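Long-range contacts in T CELL surface glycoprotein CD4 (PDB 1CID), which probably acts as a T-cell co-receptor that recognises MHC class II molecules chiefly through its outermost immunoglobulin-like domain, this fragment being the third and fourth domains: residues Ser126-Lys134 with Ser143-Val151; Ala153-Cys161 with Val169-Val177. One frame throughout, in Å; residues are numbered along the deposited sequence.

Interaction 1. Residues Ser126-Lys134 with Ser143-Val151; sequences SPKMRLILK and SRQEKVIQV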
ATOM      1  N   SER A 126       4.401  12.101   0.532  1.00 45.18           N
ATOM      2  CA  SER A 126       4.785  13.490   0.225  1.00 49.51           C
ATOM      3  C   SER A 126       5.223  14.166   1.525  1.00 51.23           C
ATOM      4  O   SER A 126       4.748  13.694   2.559  1.00 51.46           O
ATOM      5  CB  SER A 126       3.606  14.357  -0.169  1.00 51.51           C
ATOM      6  OG  SER A 126       2.761  14.146  -1.256  1.00 56.39           O
ATOM      7  N   PRO A 127       5.946  15.254   1.548  1.00 54.18           N
ATOM      8  CA  PRO A 127       6.341  16.034   2.742  1.00 54.48           C
ATOM      9  C   PRO A 127       5.330  17.133   3.121  1.00 53.61           C
ATOM     10  O   PRO A 127       5.527  17.977   4.014  1.00 52.38           O
ATOM     11  CB  PRO A 127       7.727  16.550   2.344  1.00 55.65           C
ATOM     12  CG  PRO A 127       7.398  17.021   0.909  1.00 56.88           C
ATOM     13  CD  PRO A 127       6.538  15.873   0.335  1.00 55.84           C
ATOM     14  N   LYS A 128       4.223  17.200   2.420  1.00 54.15           N
ATOM     15  CA  LYS A 128       3.018  18.001   2.676  1.00 56.16           C
ATOM     16  C   LYS A 128       1.971  16.901   3.069  1.00 55.73           C
ATOM     17  O   LYS A 128       0.833  16.689   2.566  1.00 56.74           O
ATOM     18  CB  LYS A 128       2.543  18.829   1.504  1.00 57.99           C
ATOM     19  CG  LYS A 128       2.392  17.930   0.269  1.00 59.54           C
ATOM     20  CD  LYS A 128       1.571  18.629  -0.800  1.00 62.48           C
ATOM     21  CE  LYS A 128       2.241  18.320  -2.151  1.00 66.47           C
ATOM     22  NZ  LYS A 128       3.611  18.955  -2.177  1.00 69.15           N
ATOM     23  N   MET A 129       2.428  16.045   3.987  1.00 53.44           N
ATOM     24  CA  MET A 129       1.749  14.874   4.575  1.00 51.07           C
ATOM     25  C   MET A 129       2.075  14.861   6.097  1.00 48.30           C
ATOM     26  O   MET A 129       3.296  14.918   6.410  1.00 51.01           O
ATOM     27  CB  MET A 129       2.052  13.487   3.981  1.00 52.52           C
ATOM     28  CG  MET A 129       0.976  13.086   2.998  1.00 54.23           C
ATOM     29  SD  MET A 129       1.385  11.631   1.951  1.00 57.33           S
ATOM     30  CE  MET A 129       0.099  11.931   0.692  1.00 54.76           C
ATOM     31  N   ARG A 130       0.986  14.834   6.895  1.00 40.10           N
ATOM     32  CA  ARG A 130       1.250  14.830   8.347  1.00 32.87           C
ATOM     33  C   ARG A 130       0.409  13.744   8.983  1.00 28.07           C
ATOM     34  O   ARG A 130      -0.542  13.395   8.291  1.00 29.73           O
ATOM     35  CB  ARG A 130       1.055  16.180   8.958  1.00 31.51           C
ATOM     36  CG  ARG A 130      -0.081  16.924   8.287  1.00 29.22           C
ATOM     37  CD  ARG A 130       0.162  18.424   8.276  1.00 29.79           C
ATOM     38  NE  ARG A 130       0.526  18.868   9.589  1.00 28.82           N
ATOM     39  CZ  ARG A 130       1.402  19.692  10.085  1.00 32.41           C
ATOM     40  NH1 ARG A 130       2.111  20.344   9.199  1.00 33.74           N
ATOM     41  NH2 ARG A 130       1.710  19.939  11.382  1.00 37.13           N
ATOM     42  N   LEU A 131       0.831  13.324  10.122  1.00 22.86           N
ATOM     43  CA  LEU A 131       0.154  12.285  10.884  1.00 20.89           C
ATOM     44  C   LEU A 131      -0.538  12.982  12.084  1.00 20.90           C
ATOM     45  O   LEU A 131      -0.038  13.969  12.664  1.00 20.83           O
ATOM     46  CB  LEU A 131       1.220  11.326  11.330  1.00 20.71           C
ATOM     47  CG  LEU A 131       1.526   9.949  10.759  1.00 17.50           C
ATOM     48  CD1 LEU A 131       2.403   9.199  11.749  1.00 17.36           C
ATOM     49  CD2 LEU A 131       0.256   9.190  10.427  1.00 12.28           C
ATOM     50  N   ILE A 132      -1.683  12.420  12.367  1.00 18.51           N
ATOM     51  CA  ILE A 132      -2.571  12.982  13.363  1.00 17.97           C
ATOM     52  C   ILE A 132      -3.178  11.909  14.229  1.00 18.29           C
ATOM     53  O   ILE A 132      -3.782  10.982  13.686  1.00 19.01           O
ATOM     54  CB  ILE A 132      -3.654  13.706  12.474  1.00 17.23           C
ATOM     55  CG1 ILE A 132      -3.041  14.862  11.625  1.00 14.13           C
ATOM     56  CG2 ILE A 132      -4.875  14.226  13.248  1.00 16.21           C
ATOM     57  CD1 ILE A 132      -4.039  14.983  10.399  1.00 15.47           C
ATOM     58  N   LEU A 133      -3.073  12.076  15.514  1.00 18.83           N
ATOM     59  CA  LEU A 133      -3.656  11.212  16.554  1.00 18.36           C
ATOM     60  C   LEU A 133      -4.721  12.130  17.185  1.00 21.17           C
ATOM     61  O   LEU A 133      -4.406  13.231  17.596  1.00 22.26           O
ATOM     62  CB  LEU A 133      -2.594  10.660  17.483  1.00 11.24           C
ATOM     63  CG  LEU A 133      -2.134   9.222  17.316  1.00  7.92           C
ATOM     64  CD1 LEU A 133      -1.093   8.942  18.309  1.00  7.28           C
ATOM     65  CD2 LEU A 133      -3.294   8.257  17.480  1.00  3.31           C
ATOM     66  N   LYS A 134      -5.974  11.836  17.178  1.00 23.02           N
ATOM     67  CA  LYS A 134      -7.177  12.442  17.608  1.00 24.11           C
ATOM     68  C   LYS A 134      -8.003  11.470  18.465  1.00 29.09           C
ATOM     69  O   LYS A 134      -7.787  10.250  18.445  1.00 31.25           O
ATOM     70  CB  LYS A 134      -8.126  12.475  16.458  1.00 21.22           C
ATOM     71  CG  LYS A 134      -8.466  13.771  15.767  1.00 16.80           C
ATOM     72  CD  LYS A 134      -9.856  13.250  15.422  1.00 15.51           C
ATOM     73  CE  LYS A 134     -10.267  13.818  14.149  1.00 22.19           C
ATOM     74  NZ  LYS A 134     -10.043  15.243  13.748  1.00 23.96           N
ATOM     75  N   SER A 143      -0.403  16.632  15.690  1.00 24.46           N
ATOM     76  CA  SER A 143      -0.490  16.734  14.217  1.00 25.71           C
ATOM     77  C   SER A 143       0.971  17.060  13.942  1.00 29.10           C
ATOM     78  O   SER A 143       1.398  18.185  13.986  1.00 29.89           O
ATOM     79  CB  SER A 143      -1.308  17.749  13.626  1.00 23.49           C
ATOM     80  OG  SER A 143      -1.376  18.281  12.365  1.00 25.01           O
ATOM     81  N   ARG A 144       1.731  16.018  13.776  1.00 35.25           N
ATOM     82  CA  ARG A 144       3.196  16.202  13.516  1.00 39.79           C
ATOM     83  C   ARG A 144       3.408  15.857  12.041  1.00 40.69           C
ATOM     84  O   ARG A 144       2.676  15.053  11.413  1.00 40.84           O
ATOM     85  CB  ARG A 144       4.100  15.432  14.493  1.00 43.55           C
ATOM     86  CG  ARG A 144       4.580  16.247  15.672  1.00 53.07           C
ATOM     87  CD  ARG A 144       4.307  15.851  17.073  1.00 60.11           C
ATOM     88  NE  ARG A 144       4.982  14.625  17.427  1.00 69.02           N
ATOM     89  CZ  ARG A 144       5.075  13.835  18.505  1.00 72.74           C
ATOM     90  NH1 ARG A 144       4.415  14.155  19.630  1.00 74.70           N
ATOM     91  NH2 ARG A 144       5.822  12.699  18.562  1.00 74.96           N
ATOM     92  N   GLN A 145       4.421  16.508  11.536  1.00 42.08           N
ATOM     93  CA  GLN A 145       4.773  16.261  10.114  1.00 44.38           C
ATOM     94  C   GLN A 145       6.001  15.362   9.938  1.00 44.33           C
ATOM     95  O   GLN A 145       7.062  15.634   9.349  1.00 46.72           O
ATOM     96  CB  GLN A 145       4.891  17.676   9.637  1.00 47.17           C
ATOM     97  CG  GLN A 145       4.923  17.795   8.140  1.00 49.72           C
ATOM     98  CD  GLN A 145       5.051  19.297   7.872  1.00 51.94           C
ATOM     99  OE1 GLN A 145       4.125  19.776   7.214  1.00 51.90           O
ATOM    100  NE2 GLN A 145       6.102  19.985   8.352  1.00 53.86           N
ATOM    101  N   GLU A 146       5.844  14.184  10.465  1.00 42.87           N
ATOM    102  CA  GLU A 146       6.679  13.046  10.581  1.00 42.55           C
ATOM    103  C   GLU A 146       5.946  11.753  10.235  1.00 41.44           C
ATOM    104  O   GLU A 146       4.804  11.736   9.735  1.00 40.62           O
ATOM    105  CB  GLU A 146       7.200  12.926  11.981  1.00 48.68           C
ATOM    106  CG  GLU A 146       7.976  14.066  12.596  1.00 59.92           C
ATOM    107  CD  GLU A 146       7.993  13.928  14.111  1.00 68.56           C
ATOM    108  OE1 GLU A 146       6.987  14.077  14.840  1.00 73.12           O
ATOM    109  OE2 GLU A 146       9.119  13.607  14.603  1.00 72.68           O
ATOM    110  N   LYS A 147       6.735  10.681  10.442  1.00 39.76           N
ATOM    111  CA  LYS A 147       6.247   9.353  10.042  1.00 38.43           C
ATOM    112  C   LYS A 147       5.940   8.499  11.247  1.00 37.74           C
ATOM    113  O   LYS A 147       5.374   7.393  11.088  1.00 37.55           O
ATOM    114  CB  LYS A 147       7.212   8.711   9.066  1.00 42.11           C
ATOM    115  CG  LYS A 147       7.043   8.891   7.550  1.00 43.65           C
ATOM    116  CD  LYS A 147       7.949   7.995   6.683  1.00 41.26           C
ATOM    117  CE  LYS A 147       7.332   8.004   5.278  1.00 43.22           C
ATOM    118  NZ  LYS A 147       7.857   6.821   4.538  1.00 42.67           N
ATOM    119  N   VAL A 148       6.292   9.004  12.410  1.00 36.65           N
ATOM    120  CA  VAL A 148       5.827   8.271  13.582  1.00 36.39           C
ATOM    121  C   VAL A 148       5.513   9.304  14.671  1.00 36.29           C
ATOM    122  O   VAL A 148       6.454   9.987  15.110  1.00 38.06           O
ATOM    123  CB  VAL A 148       6.748   7.136  13.866  1.00 36.14           C
ATOM    124  CG1 VAL A 148       8.109   7.566  14.312  1.00 39.04           C
ATOM    125  CG2 VAL A 148       6.132   6.315  14.999  1.00 39.29           C
ATOM    126  N   ILE A 149       4.224   9.429  15.019  1.00 34.65           N
ATOM    127  CA  ILE A 149       3.884  10.320  16.124  1.00 33.59           C
ATOM    128  C   ILE A 149       3.498   9.463  17.322  1.00 35.72           C
ATOM    129  O   ILE A 149       3.073   8.365  17.028  1.00 37.33           O
ATOM    130  CB  ILE A 149       2.760  11.281  15.771  1.00 29.72           C
ATOM    131  CG1 ILE A 149       1.589  10.411  15.331  1.00 28.26           C
ATOM    132  CG2 ILE A 149       3.497  12.154  14.756  1.00 28.42           C
ATOM    133  CD1 ILE A 149       0.406  11.199  14.732  1.00 32.27           C
ATOM    134  N   GLN A 150       3.620  10.030  18.483  1.00 38.61           N
ATOM    135  CA  GLN A 150       3.375   9.285  19.736  1.00 42.16           C
ATOM    136  C   GLN A 150       2.501  10.096  20.660  1.00 43.19           C
ATOM    137  O   GLN A 150       2.568  11.312  20.461  1.00 44.66           O
ATOM    138  CB  GLN A 150       4.775   8.962  20.264  1.00 43.95           C
ATOM    139  CG  GLN A 150       4.983   7.972  21.367  1.00 51.45           C
ATOM    140  CD  GLN A 150       5.374   8.714  22.637  1.00 58.97           C
ATOM    141  OE1 GLN A 150       4.478   9.379  23.227  1.00 63.10           O
ATOM    142  NE2 GLN A 150       6.664   8.665  23.021  1.00 60.32           N
ATOM    143  N   VAL A 151       1.728   9.528  21.558  1.00 44.06           N
ATOM    144  CA  VAL A 151       0.885  10.241  22.514  1.00 43.69           C
ATOM    145  C   VAL A 151       1.067   9.547  23.890  1.00 44.93           C
ATOM    146  O   VAL A 151       0.914   8.364  24.132  1.00 44.43           O
ATOM    147  CB  VAL A 151      -0.606  10.477  22.263  1.00 42.64           C
ATOM    148  CG1 VAL A 151      -1.535  10.817  23.442  1.00 40.79           C
ATOM    149  CG2 VAL A 151      -0.799  11.606  21.242  1.00 43.82           C
TER
HETATM  150  O   HOH W   1       3.759  12.013   6.698  1.00 50.12           O
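In this immunoglobulin-like sandwich, R130, L131 and I132 meet S143-Q145 at the edge hairpin of one sheet, while L131 and L133 meet I149 and V151 after the chain has crossed to the opposing sheet. The hairpin is antiparallel: L131 N gives a hydrogen bond to R144 O (2.8 Å), and R144 N returns one to L131 O (2.9 Å). Leucine and isoleucine suit the inward positions because they fill the space between sheets. I149 CG1 lies between the backbone N and the carbonyl carbon (chi1 56°), and the extended second torsion carries CD1 to L131 CB at 3.5 Å and, farther along the strand, to L133 CB at 4.1 Å. L133 CD1 in turn meets V151 CG2 at 4.0 Å, and beyond these residues C119 and L117 of strand 116-122 continue the core.

On the face of I132 and S143 the contact is more polar. R130 bends at chi2 and chi3 to lay its guanidinium beside S143: NH2 bonds to S143 O at 3.2 Å, the donor standing 58° out of the carbonyl plane, and NE makes a weak bond to S143 OG. Q145 CB covers one guanidinium face near its rim, with the two flat groups turned 61° apart. Where the strands diverge, a water donates to E146 O at 3.2 Å and, more weakly, to M129 O.

Interaction 2. Residues Ala153-Cys161 with Val169-Val177; sequences APEAGVWQC and VKMDSKIQV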
ATOM      1  N   ALA A 153       0.285   9.065  27.602  1.00 45.46           N
ATOM      2  CA  ALA A 153      -0.796   8.588  28.440  1.00 45.07           C
ATOM      3  C   ALA A 153      -2.161   9.009  27.904  1.00 43.36           C
ATOM      4  O   ALA A 153      -2.870   9.860  28.464  1.00 46.32           O
ATOM      5  CB  ALA A 153      -0.642   9.021  29.896  1.00 46.03           C
ATOM      6  N   PRO A 154      -2.543   8.365  26.839  1.00 39.68           N
ATOM      7  CA  PRO A 154      -3.836   8.624  26.239  1.00 38.35           C
ATOM      8  C   PRO A 154      -5.004   8.379  27.174  1.00 37.68           C
ATOM      9  O   PRO A 154      -4.996   7.392  27.927  1.00 38.50           O
ATOM     10  CB  PRO A 154      -3.862   7.571  25.156  1.00 38.80           C
ATOM     11  CG  PRO A 154      -2.987   6.476  25.771  1.00 39.02           C
ATOM     12  CD  PRO A 154      -1.770   7.311  26.177  1.00 39.37           C
ATOM     13  N   GLU A 155      -5.997   9.218  27.105  1.00 35.85           N
ATOM     14  CA  GLU A 155      -7.221   9.041  27.833  1.00 36.63           C
ATOM     15  C   GLU A 155      -7.847   7.796  27.276  1.00 37.88           C
ATOM     16  O   GLU A 155      -7.738   7.594  26.079  1.00 40.88           O
ATOM     17  CB  GLU A 155      -8.201  10.200  27.553  1.00 37.43           C
ATOM     18  CG  GLU A 155      -7.630  11.282  28.528  1.00 41.42           C
ATOM     19  CD  GLU A 155      -6.860  12.182  27.613  1.00 44.24           C
ATOM     20  OE1 GLU A 155      -7.802  12.808  27.065  1.00 45.57           O
ATOM     21  OE2 GLU A 155      -5.661  12.223  27.417  1.00 47.16           O
ATOM     22  N   ALA A 156      -8.496   6.926  27.995  1.00 38.49           N
ATOM     23  CA  ALA A 156      -9.182   5.739  27.513  1.00 35.34           C
ATOM     24  C   ALA A 156     -10.187   6.222  26.465  1.00 36.22           C
ATOM     25  O   ALA A 156     -10.620   7.376  26.672  1.00 37.32           O
ATOM     26  CB  ALA A 156     -10.014   5.197  28.627  1.00 31.76           C
ATOM     27  N   GLY A 157     -10.497   5.325  25.506  1.00 37.31           N
ATOM     28  CA  GLY A 157     -11.474   5.686  24.416  1.00 35.59           C
ATOM     29  C   GLY A 157     -11.108   5.269  22.981  1.00 33.39           C
ATOM     30  O   GLY A 157     -10.178   4.443  22.796  1.00 35.82           O
ATOM     31  N   VAL A 158     -11.773   5.797  21.959  1.00 30.14           N
ATOM     32  CA  VAL A 158     -11.447   5.363  20.608  1.00 26.44           C
ATOM     33  C   VAL A 158     -10.479   6.410  20.167  1.00 26.44           C
ATOM     34  O   VAL A 158     -11.028   7.510  20.131  1.00 24.49           O
ATOM     35  CB  VAL A 158     -12.740   5.349  19.800  1.00 25.93           C
ATOM     36  CG1 VAL A 158     -12.449   5.137  18.344  1.00 30.28           C
ATOM     37  CG2 VAL A 158     -13.702   4.233  20.189  1.00 26.64           C
ATOM     38  N   TRP A 159      -9.273   6.062  19.865  1.00 27.08           N
ATOM     39  CA  TRP A 159      -8.452   7.168  19.296  1.00 26.47           C
ATOM     40  C   TRP A 159      -8.509   7.046  17.772  1.00 24.07           C
ATOM     41  O   TRP A 159      -8.793   5.915  17.363  1.00 24.61           O
ATOM     42  CB  TRP A 159      -7.036   7.036  19.738  1.00 28.79           C
ATOM     43  CG  TRP A 159      -6.965   7.644  21.080  1.00 33.45           C
ATOM     44  CD1 TRP A 159      -7.464   7.083  22.207  1.00 34.95           C
ATOM     45  CD2 TRP A 159      -6.381   8.903  21.437  1.00 36.26           C
ATOM     46  NE1 TRP A 159      -7.208   7.946  23.253  1.00 37.14           N
ATOM     47  CE2 TRP A 159      -6.536   9.039  22.837  1.00 36.74           C
ATOM     48  CE3 TRP A 159      -5.727   9.911  20.760  1.00 36.56           C
ATOM     49  CZ2 TRP A 159      -6.034  10.089  23.568  1.00 37.82           C
ATOM     50  CZ3 TRP A 159      -5.256  10.987  21.504  1.00 39.43           C
ATOM     51  CH2 TRP A 159      -5.401  11.113  22.871  1.00 38.37           C
ATOM     52  N   GLN A 160      -8.204   8.018  16.994  1.00 20.67           N
ATOM     53  CA  GLN A 160      -8.233   7.610  15.558  1.00 20.84           C
ATOM     54  C   GLN A 160      -6.882   7.956  15.008  1.00 21.79           C
ATOM     55  O   GLN A 160      -6.269   8.845  15.658  1.00 23.16           O
ATOM     56  CB  GLN A 160      -9.492   8.245  15.098  1.00 19.27           C
ATOM     57  CG  GLN A 160      -9.449   8.335  13.598  1.00 22.55           C
ATOM     58  CD  GLN A 160     -10.705   9.025  13.123  1.00 25.43           C
ATOM     59  OE1 GLN A 160     -11.151  10.093  13.525  1.00 30.19           O
ATOM     60  NE2 GLN A 160     -11.377   8.398  12.175  1.00 27.66           N
ATOM     61  N   CYS A 161      -6.306   7.345  13.975  1.00 21.61           N
ATOM     62  CA  CYS A 161      -5.000   7.907  13.506  1.00 21.58           C
ATOM     63  C   CYS A 161      -5.182   8.323  12.045  1.00 20.98           C
ATOM     64  O   CYS A 161      -5.788   7.548  11.258  1.00 23.89           O
ATOM     65  CB  CYS A 161      -3.769   7.078  13.830  1.00 21.97           C
ATOM     66  SG  CYS A 161      -2.332   7.845  12.969  1.00 27.17           S
ATOM     67  N   VAL A 169      -7.418  13.754   3.342  1.00 38.28           N
ATOM     68  CA  VAL A 169      -7.086  12.689   4.306  1.00 35.96           C
ATOM     69  C   VAL A 169      -7.007  11.463   3.382  1.00 33.21           C
ATOM     70  O   VAL A 169      -8.071  11.245   2.808  1.00 31.85           O
ATOM     71  CB  VAL A 169      -7.960  12.678   5.560  1.00 35.83           C
ATOM     72  CG1 VAL A 169      -8.094  11.332   6.197  1.00 34.41           C
ATOM     73  CG2 VAL A 169      -7.482  13.606   6.687  1.00 34.16           C
ATOM     74  N   LYS A 170      -5.805  10.938   3.426  1.00 29.33           N
ATOM     75  CA  LYS A 170      -5.558   9.771   2.609  1.00 24.92           C
ATOM     76  C   LYS A 170      -6.096   8.561   3.246  1.00 23.20           C
ATOM     77  O   LYS A 170      -6.544   7.602   2.614  1.00 25.83           O
ATOM     78  CB  LYS A 170      -4.059   9.714   2.457  1.00 26.33           C
ATOM     79  CG  LYS A 170      -3.506  10.979   1.806  1.00 32.65           C
ATOM     80  CD  LYS A 170      -4.038  11.214   0.382  1.00 37.97           C
ATOM     81  CE  LYS A 170      -3.280  12.279  -0.394  1.00 42.53           C
ATOM     82  NZ  LYS A 170      -3.983  12.780  -1.634  1.00 43.69           N
ATOM     83  N   MET A 171      -6.003   8.486   4.552  1.00 22.56           N
ATOM     84  CA  MET A 171      -6.513   7.314   5.335  1.00 20.63           C
ATOM     85  C   MET A 171      -6.510   7.582   6.851  1.00 20.60           C
ATOM     86  O   MET A 171      -5.895   8.606   7.214  1.00 19.26           O
ATOM     87  CB  MET A 171      -5.783   6.017   5.123  1.00 19.13           C
ATOM     88  CG  MET A 171      -4.320   6.234   5.411  1.00 14.94           C
ATOM     89  SD  MET A 171      -3.746   4.523   5.823  1.00 20.39           S
ATOM     90  CE  MET A 171      -2.053   5.091   5.841  1.00 15.94           C
ATOM     91  N   ASP A 172      -7.167   6.623   7.488  1.00 21.06           N
ATOM     92  CA  ASP A 172      -7.307   6.609   8.951  1.00 22.53           C
ATOM     93  C   ASP A 172      -7.409   5.179   9.498  1.00 20.75           C
ATOM     94  O   ASP A 172      -7.752   4.248   8.827  1.00 22.84           O
ATOM     95  CB  ASP A 172      -8.526   7.322   9.489  1.00 25.27           C
ATOM     96  CG  ASP A 172      -9.865   6.681   9.220  1.00 27.81           C
ATOM     97  OD1 ASP A 172     -10.597   6.934   8.208  1.00 33.15           O
ATOM     98  OD2 ASP A 172     -10.217   5.911  10.144  1.00 29.02           O
ATOM     99  N   SER A 173      -7.219   5.041  10.757  1.00 20.59           N
ATOM    100  CA  SER A 173      -7.300   3.789  11.475  1.00 22.96           C
ATOM    101  C   SER A 173      -7.612   4.047  12.963  1.00 24.83           C
ATOM    102  O   SER A 173      -7.035   5.023  13.528  1.00 25.78           O
ATOM    103  CB  SER A 173      -5.881   3.342  11.208  1.00 25.86           C
ATOM    104  OG  SER A 173      -5.870   1.955  11.460  1.00 32.71           O
ATOM    105  N   LYS A 174      -8.503   3.267  13.595  1.00 23.44           N
ATOM    106  CA  LYS A 174      -8.918   3.349  14.945  1.00 22.46           C
ATOM    107  C   LYS A 174      -8.430   2.133  15.752  1.00 23.53           C
ATOM    108  O   LYS A 174      -8.304   0.997  15.326  1.00 22.15           O
ATOM    109  CB  LYS A 174     -10.384   3.162  15.267  1.00 26.55           C
ATOM    110  CG  LYS A 174     -11.431   3.618  14.276  1.00 29.00           C
ATOM    111  CD  LYS A 174     -11.644   5.099  14.409  1.00 28.75           C
ATOM    112  CE  LYS A 174     -12.908   5.448  13.652  1.00 32.07           C
ATOM    113  NZ  LYS A 174     -14.010   4.750  14.374  1.00 39.42           N
ATOM    114  N   ILE A 175      -8.300   2.533  16.981  1.00 26.06           N
ATOM    115  CA  ILE A 175      -7.922   1.798  18.160  1.00 25.56           C
ATOM    116  C   ILE A 175      -8.702   2.320  19.405  1.00 26.88           C
ATOM    117  O   ILE A 175      -8.980   3.523  19.700  1.00 25.95           O
ATOM    118  CB  ILE A 175      -6.382   1.937  18.278  1.00 24.07           C
ATOM    119  CG1 ILE A 175      -6.016   0.864  19.358  1.00 24.77           C
ATOM    120  CG2 ILE A 175      -5.892   3.374  18.558  1.00 21.79           C
ATOM    121  CD1 ILE A 175      -4.461   0.729  19.448  1.00 25.62           C
ATOM    122  N   GLN A 176      -9.086   1.262  20.125  1.00 25.45           N
ATOM    123  CA  GLN A 176      -9.747   1.389  21.424  1.00 26.11           C
ATOM    124  C   GLN A 176      -8.546   1.238  22.394  1.00 27.05           C
ATOM    125  O   GLN A 176      -7.790   0.207  22.493  1.00 26.09           O
ATOM    126  CB  GLN A 176     -10.888   0.440  21.692  1.00 27.35           C
ATOM    127  CG  GLN A 176     -11.014   0.038  23.130  1.00 28.94           C
ATOM    128  CD  GLN A 176     -12.103  -0.792  23.670  1.00 29.26           C
ATOM    129  OE1 GLN A 176     -12.087  -2.006  23.720  1.00 32.14           O
ATOM    130  NE2 GLN A 176     -13.100  -0.069  24.176  1.00 33.76           N
ATOM    131  N   VAL A 177      -8.369   2.304  23.160  1.00 27.61           N
ATOM    132  CA  VAL A 177      -7.310   2.312  24.213  1.00 26.48           C
ATOM    133  C   VAL A 177      -8.075   1.941  25.494  1.00 25.31           C
ATOM    134  O   VAL A 177      -7.064   1.482  26.063  1.00 26.91           O
ATOM    135  CB  VAL A 177      -6.626   3.678  24.295  1.00 27.45           C
ATOM    136  CG1 VAL A 177      -5.465   3.672  25.265  1.00 23.77           C
ATOM    137  CG2 VAL A 177      -6.198   4.212  22.935  1.00 25.22           C
ATOM    138  OXT VAL A 177      -8.952   1.051  25.947  1.00 20.00           O
TER
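W159 lays its indole against V177, whose CG2 approaches CD1 obliquely at 3.2 Å, while P154 CB covers one face of the ring toward its rim. P154 CG also touches V177 CG1, so these three side chains form a small apolar cluster that L117 of strand 116-122 extends. The ring is fixed by its own loop: CG stands anti to the carbonyl carbon (chi1 -83°), and NE1 donates a nearly straight bond (170°) to E155 O at 2.9 Å, with the acceptor in the ring plane. Were this tryptophan replaced by an alanine, a gap would probably open beside V177 and P154, and E155 O would lose its indole donor.

Between the strands, W159 N bonds to I175 O and S173 N to C161 O (2.9 Å), and V177 N reaches G157 O at 2.8 Å. G157 has backbone angles at which a beta carbon would jam against A156 O. On the outer face, the aliphatic part of K174 lies across V158 and Q160: CD is 4.0 Å from V158 CG1 and 3.9 Å from Q160 CB, while its NZ forms a salt bridge with E136. C161 points inward to its disulfide with C119. With E155 and W159 in the aspartate and tyrosine places of the D-x-G-x-Y-x-C pattern and W159 NE1 bonded four residues back, the loop resembles the tyrosine corner of immunoglobulin domains, leading into the hairpin of the last two strands.

How the interactions relate
Both interactions belong to the same immunoglobulin-like domain and share a four-stranded sheet, in which strands 129-135 and 158-165 are the central neighbours; K134 O and Q160 N, 2.7 Å apart and probably hydrogen-bonded, join them. Each thus ties an inner strand to an outer one, on opposite borders of the sheet. Interaction 1 also spans the sandwich, so part of it is aliphatic core, and its polar part is an arginine gripping the partner backbone. Interaction 2 lies nearer the surface and relies mainly on regular backbone pairing, with aromatic packing at the chain's end and the disulfide as its anchor to the opposing sheet.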